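Local coordinates for putative exported protein (Bacteroides fragilis, PDB 3FZX) that is of unknown function but binds calcium ions and, as an exported protein with a LolA/LolB-like barrel, probably handles lipid or another hydrophobic ligand, at residues F9-Q14 with F78-G83; E49-Y54 with Q68-C73. One frame throughout, in Å; residues are numbered along the deposited sequence.

Contact 1: F9-Q14 with F78-G83; sequences FFFPNQ and FSMSMG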
loop_
_atom_site.group_PDB
_atom_site.type_symbol
_atom_site.label_atom_id
_atom_site.label_comp_id
_atom_site.label_asym_id
_atom_site.label_seq_id
_atom_site.Cartn_x
_atom_site.Cartn_y
_atom_site.Cartn_z
ATOM N N PHE A 9 10.598 -14.287 6.199
ATOM C CA PHE A 9 9.389 -13.484 6.375
ATOM C C PHE A 9 9.603 -12.660 7.648
ATOM O O PHE A 9 9.589 -13.198 8.745
ATOM C CB PHE A 9 8.174 -14.430 6.466
ATOM C CG PHE A 9 6.846 -13.753 6.311
ATOM C CD1 PHE A 9 6.173 -13.258 7.415
ATOM C CD2 PHE A 9 6.245 -13.654 5.067
ATOM C CE1 PHE A 9 4.940 -12.631 7.285
ATOM C CE2 PHE A 9 5.005 -13.027 4.907
ATOM C CZ PHE A 9 4.334 -12.529 6.022
ATOM N N PHE A 10 9.791 -11.352 7.502
ATOM C CA PHE A 10 10.182 -10.479 8.621
ATOM C C PHE A 10 9.007 -9.902 9.393
ATOM O O PHE A 10 8.844 -8.704 9.455
ATOM C CB PHE A 10 11.063 -9.358 8.060
ATOM C CG PHE A 10 12.296 -9.879 7.431
ATOM C CD1 PHE A 10 13.257 -10.506 8.219
ATOM C CD2 PHE A 10 12.465 -9.856 6.058
ATOM C CE1 PHE A 10 14.402 -11.038 7.659
ATOM C CE2 PHE A 10 13.601 -10.394 5.487
ATOM C CZ PHE A 10 14.580 -10.983 6.294
ATOM N N PHE A 11 8.197 -10.783 9.976
ATOM C CA PHE A 11 6.990 -10.405 10.712
ATOM C C PHE A 11 6.398 -11.685 11.313
ATOM O O PHE A 11 6.571 -12.758 10.760
ATOM C CB PHE A 11 5.942 -9.739 9.769
ATOM C CG PHE A 11 4.869 -8.980 10.503
ATOM C CD1 PHE A 11 5.149 -7.724 11.060
ATOM C CD2 PHE A 11 3.596 -9.496 10.639
ATOM C CE1 PHE A 11 4.182 -7.012 11.754
ATOM C CE2 PHE A 11 2.591 -8.778 11.319
ATOM C CZ PHE A 11 2.886 -7.548 11.893
ATOM N N PRO A 12 5.712 -11.597 12.456
ATOM C CA PRO A 12 5.100 -12.833 12.933
ATOM C C PRO A 12 4.104 -13.398 11.930
ATOM O O PRO A 12 3.446 -12.648 11.216
ATOM C CB PRO A 12 4.381 -12.398 14.204
ATOM C CG PRO A 12 4.248 -10.933 14.075
ATOM C CD PRO A 12 5.507 -10.508 13.418
ATOM N N ASN A 13 4.014 -14.719 11.873
ATOM C CA ASN A 13 3.146 -15.361 10.931
ATOM C C ASN A 13 2.295 -16.527 11.451
ATOM O O ASN A 13 1.635 -17.160 10.664
ATOM C CB ASN A 13 3.957 -15.720 9.670
ATOM C CG ASN A 13 5.206 -16.458 9.981
ATOM O OD1 ASN A 13 5.164 -17.657 10.095
ATOM N ND2 ASN A 13 6.339 -15.748 10.129
ATOM N N GLN A 14 2.260 -16.775 12.762
ATOM C CA GLN A 14 1.335 -17.774 13.334
ATOM C C GLN A 14 0.070 -17.079 13.780
ATOM O O GLN A 14 0.144 -16.130 14.546
ATOM C CB GLN A 14 1.917 -18.459 14.578
ATOM C CG GLN A 14 3.294 -19.025 14.408
ATOM C CD GLN A 14 3.779 -19.813 15.633
ATOM O OE1 GLN A 14 3.061 -19.975 16.645
ATOM N NE2 GLN A 14 5.015 -20.293 15.547
ATOM N N PHE A 78 10.031 -9.818 0.500
ATOM C CA PHE A 78 9.183 -9.489 1.620
ATOM C C PHE A 78 8.918 -8.002 1.662
ATOM O O PHE A 78 9.842 -7.210 1.546
ATOM C CB PHE A 78 9.824 -9.907 2.942
ATOM C CG PHE A 78 9.006 -9.527 4.141
ATOM C CD1 PHE A 78 8.031 -10.363 4.613
ATOM C CD2 PHE A 78 9.196 -8.304 4.767
ATOM C CE1 PHE A 78 7.253 -10.001 5.704
ATOM C CE2 PHE A 78 8.420 -7.933 5.855
ATOM C CZ PHE A 78 7.470 -8.780 6.329
ATOM N N SER A 79 7.661 -7.610 1.870
ATOM C CA SER A 79 7.349 -6.206 2.102
ATOM C C SER A 79 6.255 -6.081 3.138
ATOM O O SER A 79 5.612 -7.082 3.490
ATOM C CB SER A 79 6.960 -5.505 0.793
ATOM O OG SER A 79 5.781 -6.038 0.197
HETATM N N MSE A 80 6.070 -4.875 3.677
HETATM C CA MSE A 80 5.006 -4.645 4.640
HETATM C C MSE A 80 4.623 -3.184 4.796
HETATM O O MSE A 80 5.357 -2.277 4.406
HETATM C CB MSE A 80 5.338 -5.245 6.022
HETATM C CG MSE A 80 6.467 -4.549 6.766
HETATM SE SE MSE A 80 6.773 -5.420 8.558
HETATM C CE MSE A 80 8.607 -4.743 8.802
ATOM N N SER A 81 3.447 -2.985 5.375
ATOM C CA SER A 81 2.965 -1.671 5.774
ATOM C C SER A 81 3.956 -0.973 6.679
ATOM O O SER A 81 4.691 -1.614 7.443
ATOM C CB SER A 81 1.659 -1.809 6.557
ATOM O OG SER A 81 0.698 -2.447 5.769
HETATM N N MSE A 82 3.931 0.353 6.626
HETATM C CA MSE A 82 4.910 1.185 7.312
HETATM C C MSE A 82 4.494 1.579 8.737
HETATM O O MSE A 82 5.047 2.514 9.305
HETATM C CB MSE A 82 5.171 2.435 6.458
HETATM C CG MSE A 82 5.892 2.156 5.159
HETATM SE SE MSE A 82 5.961 3.809 4.126
HETATM C CE MSE A 82 7.261 4.810 5.264
ATOM N N GLY A 83 3.511 0.885 9.304
ATOM C CA GLY A 83 3.100 1.071 10.700
ATOM C C GLY A 83 4.229 1.461 11.654
ATOM O O GLY A 83 4.106 2.438 12.405
#
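Phe78 drives the edge of its ring into the face of Phe9. Its CE1 stands 3.6 Å above the Phe9 plane, over the middle of the ring. The two planes are turned 81° against each other, a T-shaped stack. A second T-shaped pair uses Phe78 the other way round: here Phe78 offers its face and Phe10 its edge, with the planes perpendicular and Phe10 CD2 lying 3.8 Å from Phe78 CD2. Phe78 reaches both partners because its CG is anti to the backbone N (chi1 177°), which sends the ring off the strand toward the 9-11 backbone.

That same face of Phe78 also receives main chain and aliphatic carbon. Phe10 N sits over it near the rim, 3.4 Å from Phe78 CE1, while Phe10 CB makes a CH-pi contact 4.0 Å from the ring centroid. Phe10 is the centre of an inverse gamma turn, closed by a weak bond from Phe11 N to Phe9 O.

The chain closes into an antiparallel beta barrel, and the N-terminal loop is packed against the buried side of strand 77-81. Tyr189 adds another edge-to-face partner to Phe10, and Phe9 also touches Val50 and Ala71 on neighbouring strands.

Phe11 is met twice. Its CB packs 3.9 Å from Phe78 CZ, and SE of Met80, which is selenomethionine here, approaches the ring obliquely, 3.8 Å from Phe11 CD1, in a Met-aromatic contact. Farther along the loop, Asn13 ND2 donates to Phe11 O at 3.1 Å, and Asn192 OD1 takes a second bond from that amide nitrogen.

Contact 2: E49-Y54 with Q68-C73; sequences EVVANY and QMVARC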
loop_
_atom_site.group_PDB
_atom_site.type_symbol
_atom_site.label_atom_id
_atom_site.label_comp_id
_atom_site.label_asym_id
_atom_site.label_seq_id
_atom_site.Cartn_x
_atom_site.Cartn_y
_atom_site.Cartn_z
ATOM N N GLU A 49 0.696 -14.206 2.797
ATOM C CA GLU A 49 0.064 -12.949 3.161
ATOM C C GLU A 49 -0.383 -13.042 4.620
ATOM O O GLU A 49 -1.094 -13.986 4.984
ATOM C CB GLU A 49 -1.169 -12.700 2.310
ATOM C CG GLU A 49 -1.772 -11.307 2.494
ATOM C CD GLU A 49 -1.269 -10.313 1.469
ATOM O OE1 GLU A 49 -0.159 -10.508 0.913
ATOM O OE2 GLU A 49 -2.007 -9.329 1.199
ATOM N N VAL A 50 0.013 -12.070 5.441
ATOM C CA VAL A 50 -0.386 -12.025 6.866
ATOM C C VAL A 50 -1.148 -10.731 7.112
ATOM O O VAL A 50 -0.649 -9.665 6.798
ATOM C CB VAL A 50 0.828 -12.091 7.825
ATOM C CG1 VAL A 50 0.445 -11.658 9.254
ATOM C CG2 VAL A 50 1.450 -13.474 7.843
ATOM N N VAL A 51 -2.366 -10.831 7.629
ATOM C CA VAL A 51 -3.158 -9.678 8.025
ATOM C C VAL A 51 -3.054 -9.630 9.556
ATOM O O VAL A 51 -3.363 -10.623 10.230
ATOM C CB VAL A 51 -4.640 -9.827 7.557
ATOM C CG1 VAL A 51 -5.541 -8.747 8.169
ATOM C CG2 VAL A 51 -4.740 -9.797 6.009
ATOM N N ALA A 52 -2.596 -8.497 10.103
ATOM C CA ALA A 52 -2.493 -8.336 11.557
ATOM C C ALA A 52 -3.252 -7.096 12.014
ATOM O O ALA A 52 -3.331 -6.131 11.283
ATOM C CB ALA A 52 -1.044 -8.235 11.984
ATOM N N ASN A 53 -3.826 -7.162 13.213
ATOM C CA ASN A 53 -4.409 -5.994 13.880
ATOM C C ASN A 53 -3.346 -5.297 14.716
ATOM O O ASN A 53 -2.574 -5.972 15.393
ATOM C CB ASN A 53 -5.513 -6.420 14.830
ATOM C CG ASN A 53 -6.641 -7.127 14.124
ATOM O OD1 ASN A 53 -7.115 -8.157 14.587
ATOM N ND2 ASN A 53 -7.064 -6.600 12.991
ATOM N N TYR A 54 -3.304 -3.966 14.667
ATOM C CA TYR A 54 -2.400 -3.185 15.512
ATOM C C TYR A 54 -3.197 -2.320 16.456
ATOM O O TYR A 54 -4.317 -1.908 16.128
ATOM C CB TYR A 54 -1.435 -2.314 14.709
ATOM C CG TYR A 54 -2.064 -1.226 13.862
ATOM C CD1 TYR A 54 -2.396 0.022 14.410
ATOM C CD2 TYR A 54 -2.291 -1.426 12.506
ATOM C CE1 TYR A 54 -2.968 1.031 13.626
ATOM C CE2 TYR A 54 -2.860 -0.424 11.716
ATOM C CZ TYR A 54 -3.192 0.797 12.284
ATOM O OH TYR A 54 -3.726 1.774 11.490
ATOM N N GLN A 68 -5.660 -2.321 10.862
ATOM C CA GLN A 68 -5.130 -3.546 10.333
ATOM C C GLN A 68 -3.973 -3.184 9.461
ATOM O O GLN A 68 -3.884 -2.072 8.967
ATOM C CB GLN A 68 -6.171 -4.294 9.523
ATOM C CG GLN A 68 -7.305 -4.807 10.368
ATOM C CD GLN A 68 -8.081 -5.917 9.681
ATOM O OE1 GLN A 68 -8.310 -6.970 10.264
ATOM N NE2 GLN A 68 -8.471 -5.692 8.430
HETATM N N MSE A 69 -3.055 -4.124 9.316
HETATM C CA MSE A 69 -1.927 -3.958 8.422
HETATM C C MSE A 69 -1.577 -5.293 7.775
HETATM O O MSE A 69 -2.144 -6.331 8.138
HETATM C CB MSE A 69 -0.766 -3.308 9.155
HETATM C CG MSE A 69 -0.492 -3.859 10.505
HETATM SE SE MSE A 69 1.022 -4.943 10.359
HETATM C CE MSE A 69 2.339 -3.466 10.483
ATOM N N VAL A 70 -0.660 -5.248 6.820
ATOM C CA VAL A 70 -0.291 -6.434 6.077
ATOM C C VAL A 70 1.213 -6.612 5.946
ATOM O O VAL A 70 1.948 -5.644 5.766
ATOM C CB VAL A 70 -0.972 -6.405 4.697
ATOM C CG1 VAL A 70 -0.517 -7.568 3.830
ATOM C CG2 VAL A 70 -2.481 -6.438 4.906
ATOM N N ALA A 71 1.651 -7.868 6.080
ATOM C CA ALA A 71 3.030 -8.286 5.833
ATOM C C ALA A 71 2.904 -9.352 4.746
ATOM O O ALA A 71 1.950 -10.148 4.778
ATOM C CB ALA A 71 3.649 -8.896 7.061
ATOM N N ARG A 72 3.849 -9.375 3.800
ATOM C CA ARG A 72 3.794 -10.310 2.702
ATOM C C ARG A 72 5.108 -10.660 2.021
ATOM O O ARG A 72 6.037 -9.865 1.973
ATOM C CB ARG A 72 2.819 -9.841 1.605
ATOM C CG ARG A 72 3.248 -8.621 0.837
ATOM C CD ARG A 72 2.505 -8.390 -0.506
ATOM N NE ARG A 72 1.050 -8.357 -0.394
ATOM C CZ ARG A 72 0.222 -7.805 -1.285
ATOM N NH1 ARG A 72 0.675 -7.137 -2.341
ATOM N NH2 ARG A 72 -1.091 -7.880 -1.090
ATOM N N CYS A 73 5.094 -11.858 1.448
ATOM C CA CYS A 73 6.153 -12.396 0.635
ATOM C C CYS A 73 5.551 -12.588 -0.740
ATOM O O CYS A 73 4.520 -13.223 -0.881
ATOM C CB CYS A 73 6.582 -13.763 1.186
ATOM S SG CYS A 73 8.303 -13.962 1.177
#
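Glu49 OE1 is gripped by Arg72 NE at 2.8 Å and by Arg130 of the second subunit. The pair spans an antiparallel beta hairpin of the barrel wall, strands 47-58 and 63-74. Its sister oxygen, Glu49 OE2, takes Arg72 NH2 through the syn lone pair in a nearly straight bond (175°), so the arginine holds the carboxylate side-on, one nitrogen to each oxygen. The bent Glu49 chain (chi2 94°) brings the carboxylate alongside the guanidinium, with their planes 33° apart. Tyr132 of the second subunit also bonds to Glu49 OE2, and main-chain oxygens of that subunit accept from Arg72; the buried ion pair is thus part of the dimer interface.

Two hydrogen-bonded pairs, Val50 with Ala71 and Ala52 with Met69, stitch the hairpin together; Val50 N to Ala71 O measures 2.8 Å. Val50, Ala52, Met69 and Ala71 turn toward the N-terminal loop, where Phe9 and Phe11 pack on them. Val51 and Val70 lie on the face that carries the ion pair.

At the far end the Asn53 and Gln68 amides run nearly coplanar, joined by a weak bond from Asn53 ND2 to Gln68 OE1. The Tyr54 ring turns its edge to strand 63-74, its CD2 3.6 Å from Met69 CG.

The centres of the two contacts lie about 6 Å apart, on the same side of the chain's centre, and contact 2 is nested along the chain inside the loop that contact 1 closes. Strands 47-58, 63-74 and 77-81 are consecutive neighbours in the antiparallel barrel. The last two are joined where Ser79 N meets Arg72 O at 2.8 Å and Ser81 N meets Val70 O at 3.1 Å, both probable hydrogen bonds. Segment 9-14 packs on the inward-turned residues of all three strands, while the other face of 49-54 and 68-73 meets the second subunit. One patch of barrel wall therefore joins the N-terminal loop to the dimer interface, away from the calcium sites.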